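Local coordinates for protein nigerythrin (Desulfovibrio vulgaris subsp. vulgaris, PDB 1YV1) that acts in vitro as an NADH peroxidase, pairing a rubredoxin-like iron centre with a hemerythrin-like diiron site in each subunit of a homodimer, at residues Thr14-Val19 and Ala125-Ala130; Ala70-Ile75 and Phe171-Ile176; Cys177-Lys182 and Cys189-Arg194. One frame throughout, in Å; residues are numbered along the deposited sequence. Where two conformers were deposited one is given.

Contact 1: Thr14-Val19 and Ala125-Ala130; sequences TNFNMV and AFIRKA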
loop_
_atom_site.group_PDB
_atom_site.type_symbol
_atom_site.label_atom_id
_atom_site.label_comp_id
_atom_site.label_asym_id
_atom_site.label_seq_id
_atom_site.Cartn_x
_atom_site.Cartn_y
_atom_site.Cartn_z
ATOM N N THR A 14 11.628 -10.196 -9.559
ATOM C CA THR A 14 12.520 -9.748 -8.501
ATOM C C THR A 14 11.838 -9.167 -7.267
ATOM O O THR A 14 12.459 -8.437 -6.496
ATOM C CB THR A 14 13.564 -8.744 -9.045
ATOM O OG1 THR A 14 12.913 -7.568 -9.541
ATOM C CG2 THR A 14 14.366 -9.394 -10.174
ATOM N N ASN A 15 10.561 -9.489 -7.076
ATOM C CA ASN A 15 9.855 -9.024 -5.889
ATOM C C ASN A 15 9.359 -10.218 -5.077
ATOM O O ASN A 15 8.248 -10.215 -4.545
ATOM C CB ASN A 15 8.695 -8.073 -6.247
ATOM C CG ASN A 15 7.673 -8.691 -7.185
ATOM O OD1 ASN A 15 7.856 -9.790 -7.703
ATOM N ND2 ASN A 15 6.581 -7.965 -7.415
ATOM N N PHE A 16 10.204 -11.245 -4.995
ATOM C CA PHE A 16 9.877 -12.448 -4.240
ATOM C C PHE A 16 10.737 -12.627 -2.993
ATOM O O PHE A 16 10.749 -13.697 -2.393
ATOM C CB PHE A 16 9.990 -13.698 -5.121
ATOM C CG PHE A 16 8.789 -13.932 -5.996
ATOM C CD1 PHE A 16 8.536 -13.113 -7.092
ATOM C CD2 PHE A 16 7.900 -14.963 -5.711
ATOM C CE1 PHE A 16 7.414 -13.314 -7.893
ATOM C CE2 PHE A 16 6.771 -15.174 -6.507
ATOM C CZ PHE A 16 6.530 -14.344 -7.601
ATOM N N ASN A 17 11.464 -11.586 -2.604
ATOM C CA ASN A 17 12.280 -11.681 -1.402
ATOM C C ASN A 17 11.362 -11.608 -0.189
ATOM O O ASN A 17 10.319 -10.954 -0.237
ATOM C CB ASN A 17 13.300 -10.541 -1.353
ATOM C CG ASN A 17 14.377 -10.687 -2.403
ATOM O OD1 ASN A 17 15.048 -11.717 -2.477
ATOM N ND2 ASN A 17 14.554 -9.659 -3.221
ATOM N N MET A 18 11.739 -12.286 0.888
ATOM C CA MET A 18 10.931 -12.276 2.103
ATOM C C MET A 18 11.576 -11.387 3.156
ATOM O O MET A 18 12.802 -11.263 3.211
ATOM C CB MET A 18 10.776 -13.696 2.662
ATOM C CG MET A 18 12.055 -14.299 3.222
ATOM S SD MET A 18 11.826 -15.991 3.821
ATOM C CE MET A 18 11.896 -16.874 2.311
ATOM N N VAL A 19 10.745 -10.765 3.985
ATOM C CA VAL A 19 11.242 -9.890 5.040
ATOM C C VAL A 19 12.126 -10.674 6.005
ATOM O O VAL A 19 11.858 -11.841 6.300
ATOM C CB VAL A 19 10.082 -9.243 5.824
ATOM C CG1 VAL A 19 9.210 -8.423 4.883
ATOM C CG2 VAL A 19 9.264 -10.312 6.523
ATOM N N ALA A 125 7.858 -16.773 2.105
ATOM C CA ALA A 125 8.406 -17.772 3.022
ATOM C C ALA A 125 7.915 -19.159 2.629
ATOM O O ALA A 125 8.693 -20.112 2.572
ATOM C CB ALA A 125 7.990 -17.461 4.451
ATOM N N PHE A 126 6.619 -19.268 2.359
ATOM C CA PHE A 126 6.031 -20.547 1.970
ATOM C C PHE A 126 6.543 -21.020 0.612
ATOM O O PHE A 126 6.722 -22.218 0.392
ATOM C CB PHE A 126 4.500 -20.445 1.943
ATOM C CG PHE A 126 3.866 -20.306 3.305
ATOM C CD1 PHE A 126 2.496 -20.105 3.421
ATOM C CD2 PHE A 126 4.627 -20.386 4.470
ATOM C CE1 PHE A 126 1.888 -19.985 4.673
ATOM C CE2 PHE A 126 4.031 -20.267 5.727
ATOM C CZ PHE A 126 2.658 -20.067 5.828
ATOM N N ILE A 127 6.779 -20.082 -0.302
ATOM C CA ILE A 127 7.287 -20.433 -1.622
ATOM C C ILE A 127 8.677 -21.053 -1.509
ATOM O O ILE A 127 8.961 -22.080 -2.125
ATOM C CB ILE A 127 7.355 -19.188 -2.547
ATOM C CG1 ILE A 127 5.938 -18.771 -2.947
ATOM C CG2 ILE A 127 8.179 -19.496 -3.791
ATOM C CD1 ILE A 127 5.856 -17.441 -3.662
ATOM N N ARG A 128 9.546 -20.432 -0.717
ATOM C CA ARG A 128 10.896 -20.951 -0.560
ATOM C C ARG A 128 10.918 -22.312 0.126
ATOM O O ARG A 128 11.741 -23.162 -0.214
ATOM C CB ARG A 128 11.766 -19.951 0.208
ATOM C CG ARG A 128 11.993 -18.637 -0.536
ATOM C CD ARG A 128 12.620 -18.861 -1.904
ATOM N NE ARG A 128 12.894 -17.597 -2.587
ATOM C CZ ARG A 128 13.391 -17.499 -3.816
ATOM N NH1 ARG A 128 13.673 -18.590 -4.516
ATOM N NH2 ARG A 128 13.615 -16.301 -4.345
ATOM N N LYS A 129 10.021 -22.527 1.083
ATOM C CA LYS A 129 9.977 -23.813 1.774
ATOM C C LYS A 129 9.479 -24.886 0.810
ATOM O O LYS A 129 9.942 -26.026 0.847
ATOM C CB LYS A 129 9.066 -23.742 3.007
ATOM C CG LYS A 129 9.050 -25.017 3.855
ATOM C CD LYS A 129 10.454 -25.404 4.315
ATOM C CE LYS A 129 10.445 -26.633 5.219
ATOM N NZ LYS A 129 9.935 -26.339 6.590
ATOM N N ALA A 130 8.539 -24.522 -0.056
ATOM C CA ALA A 130 8.011 -25.472 -1.033
ATOM C C ALA A 130 9.111 -25.864 -2.018
ATOM O O ALA A 130 9.193 -27.017 -2.443
ATOM C CB ALA A 130 6.827 -24.863 -1.782
HETATM O O HOH W 1 12.463 -15.334 -1.301
HETATM O O HOH W 2 14.176 -13.661 -4.094
#
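M18 and F16 meet one side of helix 104-132 by way of A125, I127 and R128. The R128 side chain carries the polar half of the contact. R128 CB lies 3.7 Å from M18 CE. R128 CG comes closer to M18 CE, at 3.4 Å. The chain then bends at chi2 (-57°). CD meets nothing of the loop closely and carries the chain straight on to NE, bringing the guanidinium towards F16 O and the N17 side chain. NE gives its hydrogen to water 1 at 2.6 Å, and that water donates to F16 O. NH2 reaches water 2 by a weak bond, and water 2 donates to N17 OD1. Both waters lie at the guanidinium edge, in its plane. NH1 turns to Q131 OE1 on the same helix. Here the N-terminal loop lies between the ferritin-like four-helix bundle and the second subunit, ahead of helix 29-56. The bend of M18 at chi3 (80°) turns CE back onto the helix, 3.7 Å from A125 CA, with M18 SD 4.2 Å from A125 CB. The CE2 edge of F16 meets I127 CD1 at 3.8 Å, near the ring plane. The F16 ring also receives K146 as a cation-pi partner.

Contact 2: Ala70-Ile75 and Phe171-Ile176; sequences AAAELI and FHLCPI. With FE2 (Fe (II) ion), chain C; FE2 (Fe (II) ion), chain D; FE2 (Fe (II) ion), chain E.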
loop_
_atom_site.group_PDB
_atom_site.type_symbol
_atom_site.label_atom_id
_atom_site.label_comp_id
_atom_site.label_asym_id
_atom_site.label_seq_id
_atom_site.Cartn_x
_atom_site.Cartn_y
_atom_site.Cartn_z
ATOM N N ALA A 70 -12.838 -10.280 -1.780
ATOM C CA ALA A 70 -13.255 -11.430 -0.986
ATOM C C ALA A 70 -13.343 -12.627 -1.929
ATOM O O ALA A 70 -12.910 -13.732 -1.597
ATOM C CB ALA A 70 -14.610 -11.170 -0.338
ATOM N N ALA A 71 -13.906 -12.398 -3.112
ATOM C CA ALA A 71 -14.039 -13.458 -4.104
ATOM C C ALA A 71 -12.654 -13.940 -4.532
ATOM O O ALA A 71 -12.444 -15.129 -4.785
ATOM C CB ALA A 71 -14.821 -12.950 -5.308
ATOM N N ALA A 72 -11.703 -13.011 -4.594
ATOM C CA ALA A 72 -10.341 -13.357 -4.982
ATOM C C ALA A 72 -9.730 -14.307 -3.957
ATOM O O ALA A 72 -9.046 -15.265 -4.319
ATOM C CB ALA A 72 -9.489 -12.095 -5.103
ATOM N N GLU A 73 -9.982 -14.051 -2.677
ATOM C CA GLU A 73 -9.427 -14.911 -1.641
ATOM C C GLU A 73 -10.070 -16.298 -1.706
ATOM O O GLU A 73 -9.431 -17.305 -1.352
ATOM C CB GLU A 73 -9.623 -14.279 -0.258
ATOM C CG GLU A 73 -9.274 -12.783 -0.182
ATOM C CD GLU A 73 -7.908 -12.416 -0.764
ATOM O OE1 GLU A 73 -7.216 -13.323 -1.284
ATOM O OE2 GLU A 73 -7.526 -11.231 -0.687
ATOM N N LEU A 74 -11.318 -16.362 -2.157
ATOM C CA LEU A 74 -12.003 -17.645 -2.269
ATOM C C LEU A 74 -11.326 -18.462 -3.368
ATOM O O LEU A 74 -11.267 -19.691 -3.301
ATOM C CB LEU A 74 -13.483 -17.424 -2.596
ATOM C CG LEU A 74 -14.426 -18.614 -2.414
ATOM C CD1 LEU A 74 -14.289 -19.181 -1.006
ATOM C CD2 LEU A 74 -15.852 -18.158 -2.669
ATOM N N ILE A 75 -10.811 -17.768 -4.378
ATOM C CA ILE A 75 -10.116 -18.421 -5.481
ATOM C C ILE A 75 -8.817 -19.019 -4.932
ATOM O O ILE A 75 -8.450 -20.149 -5.256
ATOM C CB ILE A 75 -9.787 -17.410 -6.606
ATOM C CG1 ILE A 75 -11.083 -16.977 -7.297
ATOM C CG2 ILE A 75 -8.817 -18.026 -7.605
ATOM C CD1 ILE A 75 -10.906 -15.833 -8.280
ATOM N N PHE A 171 -14.945 -3.553 -11.161
ATOM C CA PHE A 171 -13.722 -4.257 -10.810
ATOM C C PHE A 171 -13.807 -5.632 -11.454
ATOM O O PHE A 171 -14.733 -6.396 -11.185
ATOM C CB PHE A 171 -13.581 -4.381 -9.294
ATOM C CG PHE A 171 -13.412 -3.063 -8.599
ATOM C CD1 PHE A 171 -14.485 -2.455 -7.958
ATOM C CD2 PHE A 171 -12.185 -2.409 -8.620
ATOM C CE1 PHE A 171 -14.340 -1.212 -7.348
ATOM C CE2 PHE A 171 -12.029 -1.164 -8.014
ATOM C CZ PHE A 171 -13.109 -0.565 -7.378
ATOM N N HIS A 172 -12.845 -5.929 -12.320
ATOM C CA HIS A 172 -12.815 -7.203 -13.026
ATOM C C HIS A 172 -11.894 -8.190 -12.326
ATOM O O HIS A 172 -10.712 -7.920 -12.124
ATOM C CB HIS A 172 -12.372 -6.963 -14.466
ATOM C CG HIS A 172 -13.311 -6.087 -15.235
ATOM N ND1 HIS A 172 -14.543 -6.525 -15.672
ATOM C CD2 HIS A 172 -13.223 -4.786 -15.600
ATOM C CE1 HIS A 172 -15.174 -5.530 -16.272
ATOM N NE2 HIS A 172 -14.396 -4.464 -16.242
ATOM N N LEU A 173 -12.456 -9.337 -11.961
ATOM C CA LEU A 173 -11.728 -10.376 -11.248
ATOM C C LEU A 173 -11.343 -11.556 -12.128
ATOM O O LEU A 173 -12.193 -12.126 -12.810
ATOM C CB LEU A 173 -12.589 -10.887 -10.090
ATOM C CG LEU A 173 -12.048 -12.060 -9.270
ATOM C CD1 LEU A 173 -10.860 -11.596 -8.444
ATOM C CD2 LEU A 173 -13.143 -12.595 -8.361
ATOM N N CYS A 174 -10.062 -11.924 -12.104
ATOM C CA CYS A 174 -9.584 -13.065 -12.878
ATOM C C CYS A 174 -9.968 -14.323 -12.102
ATOM O O CYS A 174 -9.606 -14.470 -10.940
ATOM C CB CYS A 174 -8.066 -13.014 -13.040
ATOM S SG CYS A 174 -7.409 -14.493 -13.844
ATOM N N PRO A 175 -10.700 -15.250 -12.741
ATOM C CA PRO A 175 -11.131 -16.491 -12.088
ATOM C C PRO A 175 -10.018 -17.481 -11.765
ATOM O O PRO A 175 -10.207 -18.394 -10.961
ATOM C CB PRO A 175 -12.127 -17.072 -13.085
ATOM C CG PRO A 175 -11.534 -16.653 -14.402
ATOM C CD PRO A 175 -11.157 -15.207 -14.142
ATOM N N ILE A 176 -8.863 -17.288 -12.388
ATOM C CA ILE A 176 -7.739 -18.192 -12.196
ATOM C C ILE A 176 -6.773 -17.831 -11.067
ATOM O O ILE A 176 -6.344 -18.711 -10.317
ATOM C CB ILE A 176 -6.940 -18.337 -13.518
ATOM C CG1 ILE A 176 -7.862 -18.859 -14.627
ATOM C CG2 ILE A 176 -5.768 -19.279 -13.329
ATOM C CD1 ILE A 176 -8.513 -20.187 -14.307
HETATM FE FE FE2 C . -5.447 -14.396 -0.956
HETATM FE FE FE2 D . -5.668 -10.507 -1.051
HETATM FE FE FE2 E . -5.101 -14.283 -13.629
HETATM O O HOH W 3 -5.274 -13.564 1.247
HETATM O O HOH W 4 -5.444 -11.108 1.119
#
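I75 meets the flat peptide groups of C174, P175 and I176 at their carbonyl oxygens; no aromatic ring face takes part across this contact. I75 CD1 touches C174 O at 3.3 Å. CG2, the other branch, lies 3.7 Å from both P175 O and I176 O. CG1 stands beside the backbone N (chi1 -70°) and the chain runs on extended, which splits the two methyls between these oxygens. L173 fills the rest of the interface with a forked tip. Its CD1 lies on A72 CB at 3.6 Å, and its CD2 lies on A71 CB at 3.5 Å and also faces I75 CD1. This is part of the docking of the rubredoxin-like domain on helix 60-87 of the ferritin-like diiron bundle. Strand 171-173 runs almost parallel to the helix segment, at 7°, with the axes 10.1 Å apart. Each segment also carries an iron ligand directed elsewhere. The E73 carboxylate bridges the two irons of the diiron site, OE1 to one at 2.1 Å and OE2 to the other; E40, H76, E115, E149 and H152 complete the protein ligands. C174 SG binds the third iron with C177, C189 and C192, and accepts a hydrogen bond from I176 N.

Contact 3: Cys177-Lys182 and Cys189-Arg194; sequences CGYIHK and CPICFR. With FE2 (Fe (II) ion), chain E.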
loop_
_atom_site.group_PDB
_atom_site.type_symbol
_atom_site.label_atom_id
_atom_site.label_comp_id
_atom_site.label_asym_id
_atom_site.label_seq_id
_atom_site.Cartn_x
_atom_site.Cartn_y
_atom_site.Cartn_z
ATOM N N CYS A 177 -6.450 -16.548 -10.920
ATOM C CA CYS A 177 -5.488 -16.150 -9.897
ATOM C C CYS A 177 -5.954 -15.098 -8.897
ATOM O O CYS A 177 -5.262 -14.827 -7.920
ATOM C CB CYS A 177 -4.208 -15.654 -10.569
ATOM S SG CYS A 177 -4.422 -14.093 -11.445
ATOM N N GLY A 178 -7.107 -14.491 -9.139
ATOM C CA GLY A 178 -7.587 -13.485 -8.207
ATOM C C GLY A 178 -7.128 -12.069 -8.505
ATOM O O GLY A 178 -7.316 -11.165 -7.692
ATOM N N TYR A 179 -6.505 -11.869 -9.657
ATOM C CA TYR A 179 -6.070 -10.538 -10.048
ATOM C C TYR A 179 -7.320 -9.676 -10.194
ATOM O O TYR A 179 -8.366 -10.168 -10.610
ATOM C CB TYR A 179 -5.336 -10.598 -11.390
ATOM C CG TYR A 179 -5.122 -9.251 -12.041
ATOM C CD1 TYR A 179 -4.153 -8.368 -11.565
ATOM C CD2 TYR A 179 -5.891 -8.855 -13.137
ATOM C CE1 TYR A 179 -3.952 -7.125 -12.166
ATOM C CE2 TYR A 179 -5.701 -7.614 -13.746
ATOM C CZ TYR A 179 -4.727 -6.756 -13.255
ATOM O OH TYR A 179 -4.512 -5.537 -13.854
ATOM N N ILE A 180 -7.211 -8.397 -9.847
ATOM C CA ILE A 180 -8.335 -7.477 -9.969
ATOM C C ILE A 180 -7.906 -6.246 -10.743
ATOM O O ILE A 180 -6.860 -5.658 -10.463
ATOM C CB ILE A 180 -8.863 -7.021 -8.588
ATOM C CG1 ILE A 180 -9.464 -8.217 -7.848
ATOM C CG2 ILE A 180 -9.912 -5.910 -8.759
ATOM C CD1 ILE A 180 -9.860 -7.908 -6.422
ATOM N N HIS A 181 -8.721 -5.871 -11.722
ATOM C CA HIS A 181 -8.447 -4.693 -12.529
ATOM C C HIS A 181 -9.593 -3.701 -12.364
ATOM O O HIS A 181 -10.760 -4.090 -12.326
ATOM C CB HIS A 181 -8.319 -5.063 -14.008
ATOM C CG HIS A 181 -7.665 -3.999 -14.831
ATOM N ND1 HIS A 181 -6.298 -3.904 -14.970
ATOM C CD2 HIS A 181 -8.186 -2.946 -15.505
ATOM C CE1 HIS A 181 -6.003 -2.840 -15.695
ATOM N NE2 HIS A 181 -7.131 -2.241 -16.032
ATOM N N LYS A 182 -9.257 -2.421 -12.249
ATOM C CA LYS A 182 -10.270 -1.383 -12.115
ATOM C C LYS A 182 -10.442 -0.728 -13.479
ATOM O O LYS A 182 -9.500 -0.157 -14.025
ATOM C CB LYS A 182 -9.844 -0.327 -11.089
ATOM C CG LYS A 182 -10.838 0.828 -10.961
ATOM C CD LYS A 182 -10.423 1.806 -9.874
ATOM C CE LYS A 182 -11.414 2.960 -9.740
ATOM N NZ LYS A 182 -11.425 3.837 -10.945
ATOM N N CYS A 189 -5.063 -10.826 -18.067
ATOM C CA CYS A 189 -4.500 -10.826 -16.726
ATOM C C CYS A 189 -2.970 -10.782 -16.804
ATOM O O CYS A 189 -2.353 -11.593 -17.494
ATOM C CB CYS A 189 -4.944 -12.086 -15.987
ATOM S SG CYS A 189 -4.279 -12.220 -14.325
ATOM N N PRO A 190 -2.338 -9.829 -16.101
ATOM C CA PRO A 190 -0.876 -9.727 -16.126
ATOM C C PRO A 190 -0.184 -10.816 -15.314
ATOM O O PRO A 190 1.024 -11.020 -15.440
ATOM C CB PRO A 190 -0.623 -8.333 -15.564
ATOM C CG PRO A 190 -1.726 -8.188 -14.566
ATOM C CD PRO A 190 -2.928 -8.725 -15.321
ATOM N N ILE A 191 -0.950 -11.515 -14.484
ATOM C CA ILE A 191 -0.393 -12.577 -13.659
ATOM C C ILE A 191 -0.425 -13.942 -14.346
ATOM O O ILE A 191 0.564 -14.671 -14.308
ATOM C CB ILE A 191 -1.132 -12.671 -12.298
ATOM C CG1 ILE A 191 -0.847 -11.410 -11.474
ATOM C CG2 ILE A 191 -0.692 -13.924 -11.539
ATOM C CD1 ILE A 191 -1.592 -11.345 -10.160
ATOM N N CYS A 192 -1.546 -14.284 -14.980
ATOM C CA CYS A 192 -1.664 -15.585 -15.641
ATOM C C CYS A 192 -2.053 -15.529 -17.119
ATOM O O CYS A 192 -2.224 -16.573 -17.755
ATOM C CB CYS A 192 -2.666 -16.466 -14.891
ATOM S SG CYS A 192 -4.388 -15.932 -15.045
ATOM N N PHE A 193 -2.199 -14.319 -17.654
ATOM C CA PHE A 193 -2.546 -14.102 -19.062
ATOM C C PHE A 193 -3.971 -14.473 -19.469
ATOM O O PHE A 193 -4.296 -14.514 -20.658
ATOM C CB PHE A 193 -1.545 -14.831 -19.970
ATOM C CG PHE A 193 -0.195 -14.166 -20.050
ATOM C CD1 PHE A 193 0.133 -13.105 -19.208
ATOM C CD2 PHE A 193 0.752 -14.604 -20.968
ATOM C CE1 PHE A 193 1.382 -12.493 -19.281
ATOM C CE2 PHE A 193 2.005 -14.000 -21.050
ATOM C CZ PHE A 193 2.321 -12.943 -20.205
ATOM N N ARG A 194 -4.821 -14.729 -18.485
ATOM C CA ARG A 194 -6.211 -15.071 -18.754
ATOM C C ARG A 194 -6.872 -13.922 -19.518
ATOM O O ARG A 194 -6.815 -12.773 -19.091
ATOM C CB ARG A 194 -6.951 -15.294 -17.433
ATOM C CG ARG A 194 -8.354 -15.864 -17.573
ATOM C CD ARG A 194 -8.299 -17.307 -18.021
ATOM N NE ARG A 194 -9.574 -17.992 -17.828
ATOM C CZ ARG A 194 -9.727 -19.307 -17.938
ATOM N NH1 ARG A 194 -8.683 -20.069 -18.241
ATOM N NH2 ARG A 194 -10.917 -19.862 -17.738
HETATM FE FE FE2 E . -5.101 -14.283 -13.629
#
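Y179 lies against P190, and this is the tight part of the contact. P190 CD sits over one face of the phenol ring, 3.4 Å from its centroid and 15° off the normal, a CH-pi contact. P190 CG reaches CE1 at the same face. C189 SG stands oblique to the ring as a sulfur-aromatic neighbour, 3.5 Å from Y179 CB. The phenol CG is anti to the backbone N (chi1 167°), which brings one ring face across P190. Y179 OH and H181 ND1 share a hydrogen bond of 2.7 Å. The iron draws the two segments together further along: C177, C189 and C192 each bind it through SG at 2.3 Å, and C174 supplies the fourth sulfur. C177 SG is 3.4 Å from C189 SG, and I191 packs its CB and CG2 against the same C177 sulfur. Backbone N-H groups support the thiolates: C192 N points at C189 SG at 162°, while Y179 N to C177 SG and R194 N to C192 SG are weak. Such bonds probably help to tune the redox potential, as in rubredoxins.

Towards C192 less is covered. Across the segments C192 SG meets C177 SG at 4.0 Å, a spacing set by the shared iron, and C192, F193 and R194 are partly exposed to solvent. The paired cysteine loops form the rubredoxin-like knuckles. I191 and Y179 rest on helix 136-161, at L147 and V151. I180 packs on helix 60-87 and on strand 171-173, the sheet neighbour of strand 180-182.

How the contacts relate
Contacts 2 and 3 form one unit around the rubredoxin-like iron, with centres 9 Å apart. Backbone hydrogen bonds probably join them, H172 N to H181 O at 2.8 Å and C174 N to Y179 O at 2.9 Å. Segment 70-75 of contact 2 supplies E73 to the diiron site. The cysteine-bound iron lies about 13 Å from each diiron iron. C177 O accepts from H76 and G178 O from H152, both diiron ligands, a link consistent with electron transfer between the centres. Contact 1 stands apart, its centre 22 Å from contact 2 and 20 Å from contact 3. Its loop is hydrogen-bonded to the second subunit; the I127 side chain lies about 12 Å from the nearer diiron iron.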